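PDB 6DRU: glycosyl hydrolases family 31 family protein from Aspergillus niger, which catalyses the hydrolysis of xyloglucan oligosaccharides, releasing alpha-xylose from their non-reducing terminal glucose. Local coordinates for residues G94-S98 / L121-Y125; A137-A143 / L204-A210. All blocks are in the same frame, centred on the assembly; numbering follows the deposited sequence.

Both contacts lie in the N-terminal beta-rich part of this family 31 glycosidase. They come in series. Contact 1 closes first: the chain leaves residues 94-98, runs through strands 98-102 and 108-113, and returns at 121-125. Contact 2 opens at 137-143 and closes at 204-210, after a longer excursion that includes strands 149-151, 166-168, 176-183, 187-191 and 197-201. Neither nests in the other. Strand 124-127 of contact 1 is the sheet neighbour of strand 135-142 of contact 2, and Arg124 packs on Phe139. Contact 1 thus ties the loop before strand 98-102 to an edge of the five-stranded sheet, two of whose inner strands contact 2 joins.

Contact 1 of 2, residues G94-S98 / L121-Y125; sequences GYRLS and LNPRY
Arg124 reaches across to the backbone of Tyr95 and grips its carbonyl oxygen with both terminal nitrogens. Arg124 NH2 lies 3.0 Å from Tyr95 O, and Arg124 NH1 lies 3.2 Å from that same Tyr95 O. The oxygen sits in the plane of the guanidinium, between its two end nitrogens. The Arg124 chain is bent at chi3 (-66°), which turns this end toward the loop.

Arg96 comes the other way and slides past Arg124. Its guanidinium lies between Tyr95 CD1 on one face and the Pro123 ring on the other. Pro123 CG is 3.5 Å from Arg96 CZ and sits over the centre of the group. The bend at chi2 (-82°) carries Arg96 alongside the proline. The two guanidinium planes stand 72° apart, with Arg96 NH1 3.3 Å from Arg124 NH2. A water accepts from Arg96 NH2 and lies within hydrogen-bonding distance of Asn122 OD1.

Asn122 OD1 also takes the backbone N-H of Arg124, with Asn122 OD1 to Arg124 N at 3.0 Å, and so forms an Asx turn. Asn122 ND2 bonds to Ser417 O of the second subunit. In residues 94-98, Tyr95 and Arg96 form a classic beta bulge opposite Thr86. The contact fastens the loop before strand 98-102 to strand 124-127, an outermost strand of the five-stranded sheet within this chain.

Arg124 forms salt bridges to Glu114 and Glu17, and Arg96 has a weak, long ion pair with Glu114. These acids are consistent with two charged guanidinium groups in a buried place.

Contact 2 of 2, residues A137-A143 / L204-A210; sequences AEFSFSA and LRTRFTA
Phe139 and Phe208 face each other as a hydrogen-bonded pair in an antiparallel beta ladder. It joins two inner strands of the five-stranded sheet, from Ala137 opposite Ala210 to Ser142 opposite Arg205. Paired N-H...O=C bonds link Ala137 with Ala210, Phe139 with Phe208 and Phe141 with Thr206. A weak bond from Ala143 N to Leu204 O extends the contact past the strand ends.

The face carrying the two alanines, the phenylalanines and Thr206 is largely apolar. Phe141 crosses Phe208 at about a right angle, with Phe141 CE1 4.0 Å from Phe208 CD1. Both rings also meet Phe189 of strand 187-191, so this face packs on the neighbouring sheet.

The other face is polar. Glu138 OE2 lies over one face of the Arg207 guanidinium, 3.1 Å from Arg207 NH1. With the oxygen that far out of the guanidinium plane, this salt bridge is electrostatic and not a directed hydrogen bond. Arg205 NH1 is over the opposite face. Arg205 itself forms a salt bridge with Asp168 of the second subunit. CG of Arg207 is anti to its backbone N (chi1 -178°), and the bend at chi3 brings NE to Ser140. Arg207 NE donates to Ser140 OG at 2.9 Å, the oxygen lying 20° out of the guanidinium plane.

Contact 1 of 2, residues G94-S98 / L121-Y125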
loop_
_atom_site.group_PDB
_atom_site.type_symbol
_atom_site.label_atom_id
_atom_site.label_comp_id
_atom_site.label_asym_id
_atom_site.label_seq_id
_atom_site.Cartn_x
_atom_site.Cartn_y
_atom_site.Cartn_z
ATOM N N GLY A 94 9.169 -3.721 -33.598
ATOM C CA GLY A 94 9.932 -4.782 -32.972
ATOM C C GLY A 94 9.983 -4.724 -31.458
ATOM O O GLY A 94 11.056 -4.875 -30.865
ATOM N N TYR A 95 8.833 -4.508 -30.817
ATOM C CA TYR A 95 8.741 -4.498 -29.363
ATOM C C TYR A 95 7.882 -5.628 -28.813
ATOM O O TYR A 95 7.677 -5.697 -27.596
ATOM C CB TYR A 95 8.198 -3.147 -28.872
ATOM C CG TYR A 95 6.921 -2.714 -29.553
ATOM C CD1 TYR A 95 5.697 -3.273 -29.203
ATOM C CD2 TYR A 95 6.935 -1.742 -30.543
ATOM C CE1 TYR A 95 4.529 -2.883 -29.829
ATOM C CE2 TYR A 95 5.769 -1.340 -31.168
ATOM C CZ TYR A 95 4.570 -1.914 -30.811
ATOM O OH TYR A 95 3.409 -1.518 -31.437
ATOM N N ARG A 96 7.370 -6.507 -29.670
ATOM C CA ARG A 96 6.612 -7.677 -29.254
ATOM C C ARG A 96 7.391 -8.934 -29.614
ATOM O O ARG A 96 8.034 -8.994 -30.665
ATOM C CB ARG A 96 5.230 -7.701 -29.913
ATOM C CG ARG A 96 4.295 -6.620 -29.406
ATOM C CD ARG A 96 3.633 -7.028 -28.097
ATOM N NE ARG A 96 3.000 -5.894 -27.432
ATOM C CZ ARG A 96 3.567 -5.189 -26.458
ATOM N NH1 ARG A 96 4.779 -5.507 -26.026
ATOM N NH2 ARG A 96 2.921 -4.169 -25.910
ATOM N N LEU A 97 7.330 -9.939 -28.746
ATOM C CA LEU A 97 8.120 -11.151 -28.904
ATOM C C LEU A 97 7.264 -12.295 -29.435
ATOM O O LEU A 97 6.090 -12.426 -29.077
ATOM C CB LEU A 97 8.765 -11.556 -27.576
ATOM C CG LEU A 97 9.556 -10.476 -26.834
ATOM C CD1 LEU A 97 10.262 -11.067 -25.623
ATOM C CD2 LEU A 97 10.555 -9.802 -27.762
ATOM N N SER A 98 7.867 -13.122 -30.289
ATOM C CA SER A 98 7.236 -14.328 -30.807
ATOM C C SER A 98 8.314 -15.383 -31.008
ATOM O O SER A 98 9.433 -15.060 -31.417
ATOM C CB SER A 98 6.495 -14.061 -32.122
ATOM O OG SER A 98 7.381 -13.612 -33.130
ATOM N N LEU A 121 -5.036 -6.117 -22.991
ATOM C CA LEU A 121 -4.110 -5.440 -22.102
ATOM C C LEU A 121 -2.674 -5.704 -22.543
ATOM O O LEU A 121 -2.390 -6.621 -23.322
ATOM C CB LEU A 121 -4.317 -5.897 -20.658
ATOM C CG LEU A 121 -5.753 -5.818 -20.135
ATOM C CD1 LEU A 121 -5.955 -6.752 -18.944
ATOM C CD2 LEU A 121 -6.121 -4.386 -19.774
ATOM N N ASN A 122 -1.766 -4.879 -22.040
ATOM C CA ASN A 122 -0.372 -4.984 -22.442
ATOM C C ASN A 122 0.193 -6.326 -21.989
ATOM O O ASN A 122 0.053 -6.687 -20.812
ATOM C CB ASN A 122 0.445 -3.836 -21.855
ATOM C CG ASN A 122 1.765 -3.640 -22.573
ATOM O OD1 ASN A 122 2.702 -4.417 -22.391
ATOM N ND2 ASN A 122 1.843 -2.602 -23.399
ATOM N N PRO A 123 0.822 -7.095 -22.882
ATOM C CA PRO A 123 1.351 -8.410 -22.481
ATOM C C PRO A 123 2.471 -8.339 -21.454
ATOM O O PRO A 123 2.836 -9.381 -20.896
ATOM C CB PRO A 123 1.844 -9.010 -23.804
ATOM C CG PRO A 123 2.094 -7.831 -24.686
ATOM C CD PRO A 123 1.067 -6.805 -24.304
ATOM N N ARG A 124 3.032 -7.160 -21.196
ATOM C CA ARG A 124 4.007 -6.946 -20.127
ATOM C C ARG A 124 3.457 -5.820 -19.257
ATOM O O ARG A 124 3.794 -4.650 -19.450
ATOM C CB ARG A 124 5.393 -6.611 -20.690
ATOM C CG ARG A 124 5.954 -7.674 -21.623
ATOM C CD ARG A 124 7.415 -7.412 -21.966
ATOM N NE ARG A 124 7.592 -6.190 -22.747
ATOM C CZ ARG A 124 7.625 -6.149 -24.075
ATOM N NH1 ARG A 124 7.489 -7.264 -24.780
ATOM N NH2 ARG A 124 7.792 -4.991 -24.700
ATOM N N TYR A 125 2.606 -6.178 -18.299
ATOM C CA TYR A 125 1.876 -5.212 -17.489
ATOM C C TYR A 125 2.591 -4.995 -16.162
ATOM O O TYR A 125 2.917 -5.960 -15.462
ATOM C CB TYR A 125 0.444 -5.689 -17.247
ATOM C CG TYR A 125 -0.488 -4.612 -16.741
ATOM C CD1 TYR A 125 -0.636 -4.376 -15.381
ATOM C CD2 TYR A 125 -1.224 -3.832 -17.626
ATOM C CE1 TYR A 125 -1.488 -3.392 -14.913
ATOM C CE2 TYR A 125 -2.079 -2.846 -17.168
ATOM C CZ TYR A 125 -2.208 -2.630 -15.811
ATOM O OH TYR A 125 -3.057 -1.649 -15.350
HETATM O O HOH W 1 4.902 -3.500 -23.574
#

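Contact 2 of 2, residues A137-A143 / L204-A210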
loop_
_atom_site.group_PDB
_atom_site.type_symbol
_atom_site.label_atom_id
_atom_site.label_comp_id
_atom_site.label_asym_id
_atom_site.label_seq_id
_atom_site.Cartn_x
_atom_site.Cartn_y
_atom_site.Cartn_z
ATOM N N ALA A 137 3.941 -7.717 -11.543
ATOM C CA ALA A 137 4.083 -7.977 -12.968
ATOM C C ALA A 137 3.067 -9.013 -13.415
ATOM O O ALA A 137 2.793 -9.979 -12.698
ATOM C CB ALA A 137 5.497 -8.462 -13.306
ATOM N N GLU A 138 2.509 -8.799 -14.605
ATOM C CA GLU A 138 1.586 -9.735 -15.236
ATOM C C GLU A 138 2.009 -9.896 -16.689
ATOM O O GLU A 138 1.836 -8.974 -17.492
ATOM C CB GLU A 138 0.143 -9.237 -15.135
ATOM C CG GLU A 138 -0.404 -9.229 -13.714
ATOM C CD GLU A 138 -1.730 -8.501 -13.599
ATOM O OE1 GLU A 138 -1.763 -7.400 -13.003
ATOM O OE2 GLU A 138 -2.739 -9.025 -14.107
ATOM N N PHE A 139 2.558 -11.059 -17.025
ATOM C CA PHE A 139 3.033 -11.350 -18.371
ATOM C C PHE A 139 2.122 -12.382 -19.020
ATOM O O PHE A 139 1.856 -13.438 -18.435
ATOM C CB PHE A 139 4.481 -11.844 -18.348
ATOM C CG PHE A 139 5.497 -10.734 -18.374
ATOM C CD1 PHE A 139 5.362 -9.630 -17.546
ATOM C CD2 PHE A 139 6.586 -10.796 -19.228
ATOM C CE1 PHE A 139 6.293 -8.607 -17.571
ATOM C CE2 PHE A 139 7.522 -9.778 -19.255
ATOM C CZ PHE A 139 7.375 -8.681 -18.427
ATOM N N SER A 140 1.645 -12.072 -20.223
ATOM C CA SER A 140 0.653 -12.882 -20.916
ATOM C C SER A 140 1.215 -13.417 -22.226
ATOM O O SER A 140 1.854 -12.684 -22.987
ATOM C CB SER A 140 -0.615 -12.070 -21.186
ATOM O OG SER A 140 -1.177 -11.594 -19.975
ATOM N N PHE A 141 0.962 -14.697 -22.486
ATOM C CA PHE A 141 1.392 -15.358 -23.708
ATOM C C PHE A 141 0.198 -16.056 -24.345
ATOM O O PHE A 141 -0.723 -16.499 -23.652
ATOM C CB PHE A 141 2.510 -16.377 -23.434
ATOM C CG PHE A 141 3.653 -15.828 -22.624
ATOM C CD1 PHE A 141 3.637 -15.899 -21.239
ATOM C CD2 PHE A 141 4.746 -15.246 -23.247
ATOM C CE1 PHE A 141 4.688 -15.396 -20.491
ATOM C CE2 PHE A 141 5.799 -14.741 -22.504
ATOM C CZ PHE A 141 5.770 -14.816 -21.125
ATOM N N SER A 142 0.219 -16.151 -25.671
ATOM C CA SER A 142 -0.894 -16.757 -26.387
ATOM C C SER A 142 -0.928 -18.266 -26.168
ATOM O O SER A 142 0.089 -18.900 -25.872
ATOM C CB SER A 142 -0.801 -16.454 -27.881
ATOM O OG SER A 142 0.363 -17.034 -28.448
ATOM N N ALA A 143 -2.123 -18.835 -26.308
ATOM C CA ALA A 143 -2.320 -20.272 -26.188
ATOM C C ALA A 143 -3.447 -20.696 -27.119
ATOM O O ALA A 143 -4.302 -19.891 -27.502
ATOM C CB ALA A 143 -2.629 -20.683 -24.744
ATOM N N LEU A 204 -7.049 -19.463 -24.268
ATOM C CA LEU A 204 -6.383 -18.666 -25.286
ATOM C C LEU A 204 -5.213 -17.845 -24.763
ATOM O O LEU A 204 -4.575 -17.140 -25.553
ATOM C CB LEU A 204 -7.394 -17.736 -25.967
ATOM C CG LEU A 204 -8.529 -18.471 -26.675
ATOM C CD1 LEU A 204 -9.540 -17.489 -27.239
ATOM C CD2 LEU A 204 -7.964 -19.355 -27.775
ATOM N N ARG A 205 -4.909 -17.907 -23.468
ATOM C CA ARG A 205 -3.844 -17.081 -22.915
ATOM C C ARG A 205 -3.179 -17.796 -21.751
ATOM O O ARG A 205 -3.864 -18.331 -20.875
ATOM C CB ARG A 205 -4.375 -15.726 -22.439
ATOM C CG ARG A 205 -3.307 -14.864 -21.786
ATOM C CD ARG A 205 -3.869 -13.545 -21.297
ATOM N NE ARG A 205 -4.805 -13.746 -20.197
ATOM C CZ ARG A 205 -5.338 -12.762 -19.483
ATOM N NH1 ARG A 205 -5.031 -11.500 -19.756
ATOM N NH2 ARG A 205 -6.177 -13.041 -18.495
ATOM N N THR A 206 -1.850 -17.800 -21.748
ATOM C CA THR A 206 -1.067 -18.249 -20.606
ATOM C C THR A 206 -0.502 -17.023 -19.901
ATOM O O THR A 206 0.156 -16.189 -20.533
ATOM C CB THR A 206 0.064 -19.179 -21.047
ATOM O OG1 THR A 206 -0.490 -20.342 -21.672
ATOM C CG2 THR A 206 0.899 -19.602 -19.850
ATOM N N ARG A 207 -0.757 -16.911 -18.598
ATOM C CA ARG A 207 -0.378 -15.723 -17.845
ATOM C C ARG A 207 0.337 -16.109 -16.559
ATOM O O ARG A 207 -0.150 -16.952 -15.799
ATOM C CB ARG A 207 -1.600 -14.859 -17.521
ATOM C CG ARG A 207 -1.254 -13.584 -16.782
ATOM C CD ARG A 207 -2.480 -12.728 -16.540
ATOM N NE ARG A 207 -2.454 -11.509 -17.340
ATOM C CZ ARG A 207 -3.308 -10.502 -17.193
ATOM N NH1 ARG A 207 -4.258 -10.567 -16.269
ATOM N NH2 ARG A 207 -3.212 -9.429 -17.965
ATOM N N PHE A 208 1.483 -15.479 -16.318
ATOM C CA PHE A 208 2.217 -15.593 -15.066
ATOM C C PHE A 208 2.255 -14.232 -14.390
ATOM O O PHE A 208 2.387 -13.202 -15.060
ATOM C CB PHE A 208 3.641 -16.101 -15.300
ATOM C CG PHE A 208 3.702 -17.469 -15.909
ATOM C CD1 PHE A 208 3.670 -17.633 -17.285
ATOM C CD2 PHE A 208 3.790 -18.595 -15.107
ATOM C CE1 PHE A 208 3.725 -18.894 -17.851
ATOM C CE2 PHE A 208 3.845 -19.859 -15.665
ATOM C CZ PHE A 208 3.812 -20.009 -17.040
ATOM N N THR A 209 2.143 -14.225 -13.062
ATOM C CA THR A 209 2.159 -12.988 -12.294
ATOM C C THR A 209 3.187 -13.079 -11.174
ATOM O O THR A 209 3.537 -14.169 -10.713
ATOM C CB THR A 209 0.782 -12.657 -11.688
ATOM O OG1 THR A 209 0.471 -13.597 -10.653
ATOM C CG2 THR A 209 -0.305 -12.701 -12.753
ATOM N N ALA A 210 3.667 -11.913 -10.747
ATOM C CA ALA A 210 4.594 -11.796 -9.628
ATOM C C ALA A 210 4.077 -10.714 -8.694
ATOM O O ALA A 210 3.856 -9.577 -9.125
ATOM C CB ALA A 210 6.009 -11.464 -10.113
HETATM O O HOH W 2 -0.130 -9.200 -19.392
#